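Flavodoxin (Bacillus cereus, PDB 6FSG) binds flavin mononucleotide and probably serves as a low-potential electron donor to a number of redox enzymes. Local coordinates at residues L3-A8 and N30-I35. Numbering follows the deposited sequence. Where two conformers were deposited one is given.
Sequences LVMIFA and NEIEVI
I32 packs against both L3 and M5 on the face that also carries V34. I32 holds CG1 anti to its backbone N (chi1 -172°), which lays CD1 against M5 CB at 4.0 Å, while its CG1 lies 3.9 Å from L3 CB. L3, M5 and I32 are buried here, and apolar chains suit a face covered by helix 13-26, whose A18 and I21 touch M5; beta-branched I32 also favours the extended backbone. Methionine adds a flexible thioether: its chain turns only at chi3, and SD passes 4.2 Å from V34 CG1. Between the strands, M5 is gripped at both backbone polar atoms: its N donates to E33 O almost straight (173°), and its O accepts from I35 N at 2.8 Å. Bonds of L3 and F7 continue this parallel pairing, which closes the beta-alpha-beta unit of strand 2-7, helix 13-26 and edge strand 31-36 in the flavodoxin-like fold. On the other face V4 and I6 touch I52 and L54 of neighbouring strand 51-55, and the side chains of I35 and V4 cross obliquely, with I35 CD1 4.0 Å from V4 CG2. This face is more open to solvent, at partly exposed I35 and exposed E33, whose extended chain suits the edge and whose OE2 bonds the hydroxyl of Y49. Toward the FMN end, the F7 ring (chi1 76°) meets the edge strand obliquely, CE1 3.8 Å from V34 CG1; the same side chain lies about 4 Å from that of the FMN-binding S9.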
# COMPACT_ATOMS: atom_id res chain seq x y z
N LEU A 3 -5.54 5.05 10.77
CA LEU A 3 -5.11 4.47 9.50
C LEU A 3 -4.16 3.30 9.74
O LEU A 3 -3.49 3.21 10.77
CB LEU A 3 -4.39 5.53 8.66
CG LEU A 3 -5.16 6.85 8.52
CD1 LEU A 3 -4.28 7.85 7.80
CD2 LEU A 3 -6.50 6.71 7.81
N VAL A 4 -4.11 2.41 8.76
CA VAL A 4 -3.16 1.30 8.77
C VAL A 4 -2.44 1.24 7.43
O VAL A 4 -3.04 1.47 6.37
CB VAL A 4 -3.86 -0.04 9.10
CG1 VAL A 4 -4.87 -0.45 8.02
CG2 VAL A 4 -2.82 -1.15 9.35
N MET A 5 -1.15 0.93 7.49
CA MET A 5 -0.33 0.68 6.31
C MET A 5 0.31 -0.69 6.48
O MET A 5 0.94 -0.96 7.50
CB MET A 5 0.77 1.74 6.15
CG MET A 5 1.69 1.52 4.96
SD MET A 5 3.08 2.65 4.84
CE MET A 5 2.28 4.17 4.35
N ILE A 6 0.19 -1.54 5.46
CA ILE A 6 0.86 -2.83 5.46
C ILE A 6 1.72 -2.90 4.21
O ILE A 6 1.21 -2.79 3.09
CB ILE A 6 -0.13 -4.01 5.52
CG1 ILE A 6 -0.89 -3.93 6.84
CG2 ILE A 6 0.62 -5.33 5.38
CD1 ILE A 6 -2.01 -4.90 6.94
N PHE A 7 3.02 -3.09 4.41
CA PHE A 7 3.97 -3.08 3.30
C PHE A 7 4.83 -4.34 3.28
O PHE A 7 5.04 -5.00 4.31
CB PHE A 7 4.88 -1.84 3.32
CG PHE A 7 5.96 -1.92 4.34
CD1 PHE A 7 5.72 -1.54 5.65
CD2 PHE A 7 7.21 -2.43 4.01
CE1 PHE A 7 6.72 -1.66 6.62
CE2 PHE A 7 8.20 -2.54 4.96
CZ PHE A 7 7.96 -2.16 6.27
N ALA A 8 5.32 -4.65 2.08
CA ALA A 8 6.31 -5.70 1.86
C ALA A 8 7.54 -5.09 1.21
O ALA A 8 7.42 -4.31 0.26
CB ALA A 8 5.76 -6.77 0.93
N ASN A 30 -3.98 12.71 12.26
CA ASN A 30 -4.40 11.34 12.03
C ASN A 30 -3.30 10.43 12.57
O ASN A 30 -2.13 10.82 12.62
CB ASN A 30 -4.58 11.04 10.54
CG ASN A 30 -5.60 11.95 9.87
OD1 ASN A 30 -5.24 12.88 9.15
ND2 ASN A 30 -6.87 11.69 10.12
N GLU A 31 -3.68 9.22 12.95
CA GLU A 31 -2.73 8.23 13.44
C GLU A 31 -2.60 7.13 12.40
O GLU A 31 -3.56 6.81 11.70
CB GLU A 31 -3.21 7.62 14.76
CG GLU A 31 -3.40 8.63 15.90
CD GLU A 31 -4.70 9.40 15.79
OE1 GLU A 31 -5.74 8.76 15.50
OE2 GLU A 31 -4.69 10.63 15.99
N ILE A 32 -1.40 6.57 12.28
CA ILE A 32 -1.17 5.48 11.33
C ILE A 32 -0.29 4.40 11.97
O ILE A 32 0.74 4.71 12.57
CB ILE A 32 -0.60 5.99 9.98
CG1 ILE A 32 -0.56 4.84 8.96
CG2 ILE A 32 0.76 6.65 10.16
CD1 ILE A 32 -0.49 5.31 7.53
N GLU A 33 -0.70 3.15 11.83
CA GLU A 33 0.07 2.01 12.30
C GLU A 33 0.69 1.34 11.08
O GLU A 33 -0.05 0.90 10.18
CB GLU A 33 -0.79 1.02 13.09
CG GLU A 33 -0.01 -0.21 13.53
CD GLU A 33 -0.65 -0.96 14.68
OE1 GLU A 33 0.11 -1.56 15.47
OE2 GLU A 33 -1.90 -0.93 14.82
N VAL A 34 2.02 1.30 11.02
CA VAL A 34 2.77 0.79 9.88
C VAL A 34 3.25 -0.61 10.24
O VAL A 34 3.95 -0.78 11.25
CB VAL A 34 3.97 1.70 9.55
CG1 VAL A 34 4.80 1.13 8.38
CG2 VAL A 34 3.53 3.13 9.23
N ILE A 35 2.87 -1.60 9.44
CA ILE A 35 3.13 -3.00 9.72
C ILE A 35 3.80 -3.65 8.51
O ILE A 35 3.29 -3.58 7.39
CB ILE A 35 1.83 -3.75 10.05
CG1 ILE A 35 1.06 -3.09 11.19
CG2 ILE A 35 2.13 -5.21 10.37
CD1 ILE A 35 -0.35 -3.59 11.32